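Local coordinates for protein putative phosphohistidine phosphatase SixA (Agrobacterium tumefaciens, PDB 2RFL) that probably removes phosphate from phosphohistidine as a SixA-type member of the histidine phosphatase superfamily, using an active-site histidine as nucleophile, at residues D87-N91 / L112-N116; T9-L13 / R52-D56. All coordinates share one frame; numbering follows the deposited sequence.

Contact 1 (D87-N91 / L112-N116); sequences DEMYN and LVGHN
Tyr90 presents the edge of its ring to the face of His115 in an offset edge-to-face pair, with centroids 5.4 Å apart and planes inclined at 62°. The touching corner of the phenol is CD1, which comes within 3.5 Å of His115 CE1, and that imidazole carbon lies close to the plane of the phenol. The Tyr90 ring arrives there because CG stands anti to the backbone N (chi1 174°), which swings the ring across the imidazole at an oblique angle and lets OH reach Asp28 in a hydrogen bond. From the same side of the imidazole, but near a different atom, comes the backbone of the residue before Tyr90: His115 CD2 sits 3.4 Å from Met89 O, a polarised C-H beside a carbonyl whose hydrogen bond comes from Tyr97 OH. His115 NE2 is bonded to Ser61 OG, which helps fix the ring's rotation, and the ring of His16 meets it as well. A histidine directly after the strand 109-114, beside another that follows the strand 10-15, is the arrangement of the histidine phosphatase fold, where such a pair lines the phosphate pocket; His16 and His115 are consistent with these roles. Toward the strand, Met89, present as selenomethionine, reaches across with its terminal methyl. This long, unbranched apolar chain can cross from the 3-10 segment to the strand: it runs extended through chi2 and then bends at chi3 (90°), carrying CE to 3.7 Å from Val113 O and 3.9 Å from Leu112 CB. Gly114, having no side chain, lets this methyl lie against the backbone, with CE 4.0 Å from Gly114 N.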
loop_
_atom_site.group_PDB
_atom_site.type_symbol
_atom_site.label_atom_id
_atom_site.label_comp_id
_atom_site.label_asym_id
_atom_site.label_seq_id
_atom_site.Cartn_x
_atom_site.Cartn_y
_atom_site.Cartn_z
ATOM N N ASP A 87 1.548 -11.930 8.763
ATOM C CA ASP A 87 0.972 -11.486 10.041
ATOM C C ASP A 87 1.777 -10.327 10.650
ATOM O O ASP A 87 1.204 -9.386 11.204
ATOM C CB ASP A 87 0.896 -12.646 11.063
ATOM C CG ASP A 87 -0.345 -13.573 10.887
ATOM O OD1 ASP A 87 -1.517 -13.139 10.889
ATOM O OD2 ASP A 87 -0.131 -14.794 10.814
ATOM N N GLU A 88 3.099 -10.392 10.495
ATOM C CA GLU A 88 4.033 -9.400 11.042
ATOM C C GLU A 88 3.972 -7.990 10.383
ATOM O O GLU A 88 4.703 -7.070 10.764
ATOM C CB GLU A 88 5.443 -9.980 10.992
ATOM C CG GLU A 88 6.372 -9.487 12.089
ATOM C CD GLU A 88 6.234 -10.255 13.382
ATOM O OE1 GLU A 88 5.173 -10.885 13.594
ATOM O OE2 GLU A 88 7.182 -10.229 14.198
HETATM N N MSE A 89 3.092 -7.849 9.397
HETATM C CA MSE A 89 2.773 -6.541 8.836
HETATM C C MSE A 89 1.693 -5.840 9.654
HETATM O O MSE A 89 1.469 -4.639 9.502
HETATM C CB MSE A 89 2.323 -6.679 7.380
HETATM C CG MSE A 89 3.466 -6.695 6.377
HETATM SE SE MSE A 89 2.844 -6.658 4.529
HETATM C CE MSE A 89 2.804 -4.727 4.262
ATOM N N TYR A 90 1.029 -6.597 10.521
ATOM C CA TYR A 90 0.109 -6.020 11.494
ATOM C C TYR A 90 0.794 -5.800 12.838
ATOM O O TYR A 90 1.433 -6.705 13.376
ATOM C CB TYR A 90 -1.117 -6.919 11.669
ATOM C CG TYR A 90 -2.061 -6.462 12.758
ATOM C CD1 TYR A 90 -2.928 -5.399 12.551
ATOM C CD2 TYR A 90 -2.083 -7.094 13.995
ATOM C CE1 TYR A 90 -3.793 -4.977 13.544
ATOM C CE2 TYR A 90 -2.943 -6.680 14.994
ATOM C CZ TYR A 90 -3.796 -5.622 14.763
ATOM O OH TYR A 90 -4.655 -5.206 15.755
ATOM N N ASN A 91 0.658 -4.592 13.375
ATOM C CA ASN A 91 1.408 -4.191 14.559
ATOM C C ASN A 91 2.895 -4.507 14.432
ATOM O O ASN A 91 3.447 -5.268 15.226
ATOM C CB ASN A 91 0.834 -4.858 15.810
ATOM C CG ASN A 91 0.823 -3.934 17.012
ATOM O OD1 ASN A 91 -0.014 -3.037 17.111
ATOM N ND2 ASN A 91 1.757 -4.148 17.931
ATOM N N LEU A 112 2.870 -3.140 -1.349
ATOM C CA LEU A 112 2.650 -3.467 0.032
ATOM C C LEU A 112 1.269 -3.008 0.470
ATOM O O LEU A 112 0.864 -1.912 0.139
ATOM C CB LEU A 112 3.758 -2.865 0.918
ATOM C CG LEU A 112 5.217 -3.263 0.656
ATOM C CD1 LEU A 112 5.910 -2.876 1.910
ATOM C CD2 LEU A 112 5.550 -4.777 0.345
ATOM N N VAL A 113 0.559 -3.847 1.227
ATOM C CA VAL A 113 -0.754 -3.492 1.815
ATOM C C VAL A 113 -0.718 -3.636 3.363
ATOM O O VAL A 113 -0.845 -4.717 3.923
ATOM C CB VAL A 113 -1.928 -4.333 1.188
ATOM C CG1 VAL A 113 -3.338 -3.930 1.746
ATOM C CG2 VAL A 113 -1.899 -4.252 -0.322
ATOM N N GLY A 114 -0.551 -2.511 4.044
ATOM C CA GLY A 114 -0.485 -2.492 5.518
ATOM C C GLY A 114 -1.015 -1.193 6.082
ATOM O O GLY A 114 -1.888 -0.567 5.476
ATOM N N HIS A 115 -0.460 -0.786 7.225
ATOM C CA HIS A 115 -1.089 0.202 8.109
ATOM C C HIS A 115 -0.154 1.345 8.454
ATOM O O HIS A 115 1.062 1.177 8.456
ATOM C CB HIS A 115 -1.531 -0.408 9.470
ATOM C CG HIS A 115 -2.051 -1.803 9.405
ATOM N ND1 HIS A 115 -3.324 -2.134 9.813
ATOM C CD2 HIS A 115 -1.456 -2.973 9.069
ATOM C CE1 HIS A 115 -3.509 -3.437 9.703
ATOM N NE2 HIS A 115 -2.392 -3.971 9.245
ATOM N N ASN A 116 -0.760 2.493 8.768
ATOM C CA ASN A 116 -0.116 3.603 9.471
ATOM C C ASN A 116 0.252 3.207 10.916
ATOM O O ASN A 116 -0.441 2.397 11.503
ATOM C CB ASN A 116 -1.052 4.828 9.471
ATOM C CG ASN A 116 -0.831 5.760 8.266
ATOM O OD1 ASN A 116 0.121 5.615 7.486
ATOM N ND2 ASN A 116 -1.705 6.739 8.132
#

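Contact 2 (T9-L13 / R52-D56); sequences TRVYL and RYRPD
Tyr53 O lies over one face of the Tyr12 ring and Arg10 CG, of the same strand as Tyr12, over the opposite one, 3.8 Å above the plane and offset toward the rim. Pro55 approaches the ring obliquely, its CB 3.8 Å from Tyr12 CD1, while across the ring Tyr12 CE2 meets Tyr53 CB at 3.6 Å, from the same side of the plane. The two tyrosine rings are tilted by 46°, neither stacked nor edge-to-face, and Tyr12 OH ends 3.4 Å from Tyr53 CA. With CG beside the backbone N (chi1 -55°), Tyr12 sends its ring from the strand across to the loop. Here a central strand of the alpha-beta-alpha sandwich meets the connection from helix 35-51 to strand 57-60, in which Tyr53 centres an inverse gamma turn. Around this turn both the backbone and CB of Tyr53 touch Tyr12, a large flat residue able to fill the span; the rigid Pro55 ring adds an apolar surface. Arg10 bends at chi3 and brings NH1 to 3.7 Å from Tyr53 CE1, the guanidinium nearly perpendicular to the phenol (82°). The polar ends reach further along the sheet: Arg10 salt-bridges Asp149 of strand 145-149, and Tyr53 OH hydrogen-bonds Asp165 of strand 162-167.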
loop_
_atom_site.group_PDB
_atom_site.type_symbol
_atom_site.label_atom_id
_atom_site.label_comp_id
_atom_site.label_asym_id
_atom_site.label_seq_id
_atom_site.Cartn_x
_atom_site.Cartn_y
_atom_site.Cartn_z
ATOM N N THR A 9 11.763 -2.222 -9.365
ATOM C CA THR A 9 11.895 -0.942 -10.050
ATOM C C THR A 9 10.647 -0.050 -9.864
ATOM O O THR A 9 10.678 1.149 -10.123
ATOM C CB THR A 9 12.395 -1.131 -11.524
ATOM O OG1 THR A 9 11.324 -1.398 -12.430
ATOM C CG2 THR A 9 13.350 -2.275 -11.589
ATOM N N ARG A 10 9.563 -0.655 -9.383
ATOM C CA ARG A 10 8.349 0.076 -9.007
ATOM C C ARG A 10 7.777 -0.419 -7.678
ATOM O O ARG A 10 7.528 -1.618 -7.521
ATOM C CB ARG A 10 7.258 0.001 -10.092
ATOM C CG ARG A 10 6.043 0.898 -9.767
ATOM C CD ARG A 10 5.260 1.337 -10.988
ATOM N NE ARG A 10 5.963 2.347 -11.770
ATOM C CZ ARG A 10 5.420 3.008 -12.786
ATOM N NH1 ARG A 10 4.162 2.777 -13.123
ATOM N NH2 ARG A 10 6.120 3.912 -13.449
ATOM N N VAL A 11 7.570 0.528 -6.758
ATOM C CA VAL A 11 6.954 0.311 -5.446
ATOM C C VAL A 11 5.567 0.949 -5.352
ATOM O O VAL A 11 5.403 2.153 -5.507
ATOM C CB VAL A 11 7.823 0.900 -4.299
ATOM C CG1 VAL A 11 7.049 1.041 -2.996
ATOM C CG2 VAL A 11 9.018 0.033 -4.047
ATOM N N TYR A 12 4.575 0.128 -5.068
ATOM C CA TYR A 12 3.255 0.633 -4.719
ATOM C C TYR A 12 3.065 0.506 -3.226
ATOM O O TYR A 12 3.376 -0.558 -2.636
ATOM C CB TYR A 12 2.168 -0.149 -5.431
ATOM C CG TYR A 12 2.285 -0.208 -6.953
ATOM C CD1 TYR A 12 2.747 -1.367 -7.587
ATOM C CD2 TYR A 12 1.869 0.889 -7.763
ATOM C CE1 TYR A 12 2.831 -1.427 -8.985
ATOM C CE2 TYR A 12 1.936 0.832 -9.161
ATOM C CZ TYR A 12 2.423 -0.324 -9.762
ATOM O OH TYR A 12 2.498 -0.396 -11.139
ATOM N N LEU A 13 2.582 1.599 -2.631
ATOM C CA LEU A 13 2.261 1.700 -1.208
ATOM C C LEU A 13 0.812 2.065 -0.947
ATOM O O LEU A 13 0.402 3.239 -1.140
ATOM C CB LEU A 13 3.119 2.790 -0.546
ATOM C CG LEU A 13 4.638 2.785 -0.539
ATOM C CD1 LEU A 13 5.066 4.041 0.168
ATOM C CD2 LEU A 13 5.130 1.594 0.188
ATOM N N ARG A 52 -2.987 1.273 -15.277
ATOM C CA ARG A 52 -2.322 -0.003 -15.545
ATOM C C ARG A 52 -1.243 -0.259 -14.479
ATOM O O ARG A 52 -0.181 -0.838 -14.735
ATOM C CB ARG A 52 -1.754 -0.040 -16.973
ATOM C CG ARG A 52 -2.808 -0.143 -18.090
ATOM C CD ARG A 52 -3.133 -1.592 -18.392
ATOM N NE ARG A 52 -3.341 -1.850 -19.815
ATOM C CZ ARG A 52 -2.433 -1.622 -20.760
ATOM N NH1 ARG A 52 -1.262 -1.088 -20.448
ATOM N NH2 ARG A 52 -2.701 -1.903 -22.026
ATOM N N TYR A 53 -1.545 0.216 -13.279
ATOM C CA TYR A 53 -0.691 0.064 -12.124
ATOM C C TYR A 53 -0.808 -1.347 -11.521
ATOM O O TYR A 53 -1.223 -1.494 -10.363
ATOM C CB TYR A 53 -1.033 1.141 -11.097
ATOM C CG TYR A 53 -0.602 2.545 -11.489
ATOM C CD1 TYR A 53 0.330 2.757 -12.502
ATOM C CD2 TYR A 53 -1.079 3.661 -10.788
ATOM C CE1 TYR A 53 0.742 4.049 -12.857
ATOM C CE2 TYR A 53 -0.680 4.942 -11.108
ATOM C CZ TYR A 53 0.228 5.147 -12.166
ATOM O OH TYR A 53 0.631 6.431 -12.529
ATOM N N ARG A 54 -0.426 -2.357 -12.313
ATOM C CA ARG A 54 -0.486 -3.778 -11.953
ATOM C C ARG A 54 0.838 -4.265 -11.333
ATOM O O ARG A 54 1.886 -4.177 -11.969
ATOM C CB ARG A 54 -0.853 -4.633 -13.183
ATOM C CG ARG A 54 -1.094 -6.117 -12.910
ATOM C CD ARG A 54 -1.037 -6.979 -14.158
ATOM N NE ARG A 54 -0.237 -8.190 -13.913
ATOM C CZ ARG A 54 -0.707 -9.379 -13.494
ATOM N NH1 ARG A 54 0.136 -10.390 -13.288
ATOM N NH2 ARG A 54 -2.000 -9.575 -13.260
ATOM N N PRO A 55 0.791 -4.759 -10.076
ATOM C CA PRO A 55 1.989 -5.295 -9.456
ATOM C C PRO A 55 2.120 -6.781 -9.676
ATOM O O PRO A 55 1.127 -7.485 -9.741
ATOM C CB PRO A 55 1.786 -4.974 -7.964
ATOM C CG PRO A 55 0.298 -4.582 -7.834
ATOM C CD PRO A 55 -0.345 -4.811 -9.145
ATOM N N ASP A 56 3.357 -7.240 -9.814
ATOM C CA ASP A 56 3.679 -8.675 -9.927
ATOM C C ASP A 56 3.391 -9.412 -8.625
ATOM O O ASP A 56 2.802 -10.464 -8.633
ATOM C CB ASP A 56 5.146 -8.836 -10.293
ATOM C CG ASP A 56 5.538 -7.982 -11.468
ATOM O OD1 ASP A 56 4.663 -7.626 -12.294
ATOM O OD2 ASP A 56 6.722 -7.671 -11.585
#

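In the fold
Contact 2 comes first in the sequence and is complete before contact 1 begins; their centres are about 17 Å apart, with the middle of the chain between them. Both use the same mixed sheet: strand 10-15 supplies one half of contact 2 and its parallel neighbour 109-114 one half of contact 1. The two strands join directly where Leu112 N lies 2.9 Å from Tyr12 O, a probable hydrogen bond. Contact 1 sits at the C-terminal ends of the parallel strands, where this family builds its phosphate pocket. Contact 2 lies nearer the start of strand 10-15, joining it to the loop that leads into strand 57-60.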